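Local atomic coordinates of putative mandelate racemase (Bordetella bronchiseptica, PDB entry 3OZY), a protein that is of unknown specificity but belongs to the enolase superfamily, binds magnesium and m-xylarate, and probably acts on acid sugars by abstracting a proton next to a carboxylate. Residues V196-D201 against A221-F226. Numbering follows the deposited sequence.
Sequences VEILVD and AGCYWF. With MG (magnesium ion), chain C.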
ATOM      1  N   VAL A 196      11.869 -33.958  10.970  1.00 13.15           N
ATOM      2  CA  VAL A 196      12.120 -32.524  11.009  1.00 11.47           C
ATOM      3  C   VAL A 196      11.332 -31.881   9.881  1.00 10.71           C
ATOM      4  O   VAL A 196      11.391 -32.348   8.749  1.00 12.12           O
ATOM      5  CB  VAL A 196      13.624 -32.233  10.830  1.00 11.22           C
ATOM      6  CG1 VAL A 196      13.873 -30.735  10.693  1.00 12.35           C
ATOM      7  CG2 VAL A 196      14.414 -32.824  12.005  1.00 14.17           C
ATOM      8  N   GLU A 197      10.581 -30.823  10.183  1.00  7.50           N
ATOM      9  CA  GLU A 197       9.813 -30.149   9.137  1.00  7.82           C
ATOM     10  C   GLU A 197      10.706 -29.207   8.353  1.00  8.54           C
ATOM     11  O   GLU A 197      11.501 -28.465   8.937  1.00  9.21           O
ATOM     12  CB  GLU A 197       8.624 -29.375   9.708  1.00  9.60           C
ATOM     13  CG  GLU A 197       7.606 -30.234  10.469  1.00  9.19           C
ATOM     14  CD  GLU A 197       6.808 -31.189   9.589  1.00 12.42           C
ATOM     15  OE1 GLU A 197       6.867 -31.104   8.339  1.00 11.17           O
ATOM     16  OE2 GLU A 197       6.075 -32.024  10.164  1.00 20.23           O
ATOM     17  N   ILE A 198      10.592 -29.252   7.031  1.00  6.89           N
ATOM     18  CA  ILE A 198      11.353 -28.364   6.172  1.00  8.14           C
ATOM     19  C   ILE A 198      10.384 -27.475   5.412  1.00  6.85           C
ATOM     20  O   ILE A 198       9.511 -27.965   4.682  1.00  7.98           O
ATOM     21  CB  ILE A 198      12.259 -29.151   5.189  1.00  8.00           C
ATOM     22  CG1 ILE A 198      13.269 -30.015   5.956  1.00  8.60           C
ATOM     23  CG2 ILE A 198      12.990 -28.200   4.256  1.00 10.11           C
ATOM     24  CD1 ILE A 198      14.071 -30.960   5.072  1.00  8.79           C
ATOM     25  N   LEU A 199      10.540 -26.172   5.612  1.00  6.48           N
ATOM     26  CA  LEU A 199       9.718 -25.144   4.980  1.00  5.69           C
ATOM     27  C   LEU A 199      10.546 -24.491   3.883  1.00  6.82           C
ATOM     28  O   LEU A 199      11.769 -24.452   3.982  1.00  6.94           O
ATOM     29  CB  LEU A 199       9.352 -24.079   6.014  1.00  7.11           C
ATOM     30  CG  LEU A 199       8.383 -24.446   7.144  1.00  6.07           C
ATOM     31  CD1 LEU A 199       8.774 -25.697   7.926  1.00  8.13           C
ATOM     32  CD2 LEU A 199       8.267 -23.248   8.072  1.00  8.61           C
ATOM     33  N   VAL A 200       9.894 -23.976   2.845  1.00  7.73           N
ATOM     34  CA  VAL A 200      10.586 -23.329   1.736  1.00  8.21           C
ATOM     35  C   VAL A 200       9.956 -21.958   1.485  1.00  6.68           C
ATOM     36  O   VAL A 200       8.735 -21.800   1.651  1.00  8.18           O
ATOM     37  CB  VAL A 200      10.496 -24.213   0.472  1.00  9.94           C
ATOM     38  CG1 VAL A 200      10.906 -23.456  -0.768  1.00 15.87           C
ATOM     39  CG2 VAL A 200      11.346 -25.479   0.647  1.00  9.83           C
ATOM     40  N   ASP A 201      10.772 -20.972   1.110  1.00  6.64           N
ATOM     41  CA  ASP A 201      10.313 -19.596   0.938  1.00  5.84           C
ATOM     42  C   ASP A 201      11.004 -18.992  -0.277  1.00  6.76           C
ATOM     43  O   ASP A 201      12.236 -18.853  -0.285  1.00  6.70           O
ATOM     44  CB  ASP A 201      10.650 -18.812   2.213  1.00  6.77           C
ATOM     45  CG  ASP A 201      10.201 -17.369   2.175  1.00  6.96           C
ATOM     46  OD1 ASP A 201       9.782 -16.865   1.112  1.00  6.86           O
ATOM     47  OD2 ASP A 201      10.309 -16.719   3.242  1.00  7.71           O
ATOM     48  N   ALA A 221       9.911 -34.130  -1.312  1.00  8.19           N
ATOM     49  CA  ALA A 221      10.703 -33.931  -0.093  1.00  9.77           C
ATOM     50  C   ALA A 221       9.848 -33.782   1.161  1.00 10.17           C
ATOM     51  O   ALA A 221      10.374 -33.589   2.258  1.00  9.49           O
ATOM     52  CB  ALA A 221      11.631 -32.719  -0.246  1.00 11.23           C
ATOM     53  N   GLY A 222       8.533 -33.854   1.006  1.00  8.14           N
ATOM     54  CA  GLY A 222       7.637 -33.762   2.144  1.00  8.33           C
ATOM     55  C   GLY A 222       7.684 -32.430   2.869  1.00  7.67           C
ATOM     56  O   GLY A 222       7.518 -32.363   4.087  1.00  8.35           O
ATOM     57  N   CYS A 223       7.881 -31.352   2.117  1.00  6.49           N
ATOM     58  CA  CYS A 223       7.963 -30.028   2.735  1.00  7.07           C
ATOM     59  C   CYS A 223       6.655 -29.582   3.381  1.00  6.98           C
ATOM     60  O   CYS A 223       5.563 -29.861   2.882  1.00  8.08           O
ATOM     61  CB  CYS A 223       8.428 -28.988   1.720  1.00  7.54           C
ATOM     62  SG  CYS A 223      10.116 -29.247   1.170  1.00  9.54           S
ATOM     63  N   TYR A 224       6.771 -28.864   4.491  1.00  6.34           N
ATOM     64  CA  TYR A 224       5.608 -28.398   5.243  1.00  6.88           C
ATOM     65  C   TYR A 224       4.822 -27.305   4.504  1.00  5.54           C
ATOM     66  O   TYR A 224       3.586 -27.356   4.423  1.00  6.34           O
ATOM     67  CB  TYR A 224       6.064 -27.893   6.617  1.00  7.55           C
ATOM     68  CG  TYR A 224       4.937 -27.614   7.581  1.00  7.19           C
ATOM     69  CD1 TYR A 224       4.370 -28.638   8.340  1.00  8.37           C
ATOM     70  CD2 TYR A 224       4.444 -26.325   7.752  1.00  7.74           C
ATOM     71  CE1 TYR A 224       3.336 -28.379   9.222  1.00  7.79           C
ATOM     72  CE2 TYR A 224       3.411 -26.062   8.632  1.00  7.57           C
ATOM     73  CZ  TYR A 224       2.862 -27.083   9.364  1.00  7.15           C
ATOM     74  OH  TYR A 224       1.828 -26.812  10.236  1.00  9.97           O
ATOM     75  N   TRP A 225       5.528 -26.307   3.982  1.00  6.04           N
ATOM     76  CA  TRP A 225       4.887 -25.247   3.219  1.00  5.36           C
ATOM     77  C   TRP A 225       5.807 -24.640   2.179  1.00  6.27           C
ATOM     78  O   TRP A 225       7.027 -24.827   2.240  1.00  6.68           O
ATOM     79  CB  TRP A 225       4.244 -24.180   4.122  1.00  6.50           C
ATOM     80  CG  TRP A 225       5.119 -23.129   4.812  1.00  5.71           C
ATOM     81  CD1 TRP A 225       6.194 -22.430   4.304  1.00  7.10           C
ATOM     82  CD2 TRP A 225       4.862 -22.588   6.108  1.00  6.96           C
ATOM     83  NE1 TRP A 225       6.643 -21.514   5.249  1.00  6.73           N
ATOM     84  CE2 TRP A 225       5.834 -21.593   6.359  1.00  5.48           C
ATOM     85  CE3 TRP A 225       3.907 -22.864   7.093  1.00  6.50           C
ATOM     86  CZ2 TRP A 225       5.873 -20.877   7.564  1.00  6.16           C
ATOM     87  CZ3 TRP A 225       3.944 -22.156   8.282  1.00  6.72           C
ATOM     88  CH2 TRP A 225       4.920 -21.176   8.511  1.00  6.97           C
ATOM     89  N   PHE A 226       5.182 -23.946   1.225  1.00  5.36           N
ATOM     90  CA  PHE A 226       5.815 -23.228   0.116  1.00  5.49           C
ATOM     91  C   PHE A 226       5.361 -21.780   0.302  1.00  5.72           C
ATOM     92  O   PHE A 226       4.200 -21.440   0.026  1.00  6.58           O
ATOM     93  CB  PHE A 226       5.249 -23.795  -1.195  1.00  6.40           C
ATOM     94  CG  PHE A 226       5.989 -23.401  -2.453  1.00  5.45           C
ATOM     95  CD1 PHE A 226       7.150 -22.656  -2.427  1.00  6.12           C
ATOM     96  CD2 PHE A 226       5.509 -23.848  -3.678  1.00  7.08           C
ATOM     97  CE1 PHE A 226       7.821 -22.359  -3.616  1.00  8.32           C
ATOM     98  CE2 PHE A 226       6.158 -23.559  -4.855  1.00  8.34           C
ATOM     99  CZ  PHE A 226       7.314 -22.808  -4.834  1.00  8.41           C
TER
HETATM  100 MG    MG C 390       9.054 -14.949   4.076  1.00  7.94          MG
HETATM  101  O   HOH W   1       8.548 -31.076   6.254  1.00  8.39           O
HETATM  102  O   HOH W   2       8.776 -14.579   1.901  1.00  9.12           O
HETATM  103  O   HOH W   3      10.740 -13.327   3.679  1.00 12.10           O
HETATM  104  O   HOH W   4      10.000 -15.051   6.246  1.00  9.83           O
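Leu199 lays its CD2 methyl over one face of the Trp225 indole, 3.7 Å from the centroid of the six-membered ring and 28° off the ring normal, a CH-pi contact displaced toward the rim. Trp225 meets it because chi1 of 77° sets CG between its own backbone N and carbonyl carbon; the edge of the same ring points at Val200 O. The other Leu199 methyl, CD1, runs alongside Tyr224 and touches its CB at 3.7 Å. Glu197, bent at chi2, brings OE1 to the edge of the Tyr224 ring, 3.5 Å from CD1, with carboxylate and ring planes 66° apart. A water that takes the N-H of Ile198 also lies within hydrogen-bonding distance of Glu197 OE1 and Gly222 O, bridging strand 197-201 to the loop at Gly222 that leads out of helix 208-220. Beyond the water, direct backbone bonds take over: Tyr224 N gives to Ile198 O at 2.9 Å, and Val200 N to Trp225 O at 3.1 Å. On the face turned to helix 208-220, Val200 divides its methyls, CG2 against Cys223 SG at 4.0 Å and CG1 against Phe226 CD1, while Leu218 packs on all three residues. Asp201 ends its strand with OD2 on the magnesium at 2.3 Å, the metal that Glu227 and Glu254 also bind; Lys173 and Asn203 hold its carboxylate through OD2 and OD1 respectively. Two neighbouring parallel strands joined through helix 208-220 make a beta-alpha-beta unit of the enolase-superfamily barrel, with metal ligands at the C-terminal ends of its strands.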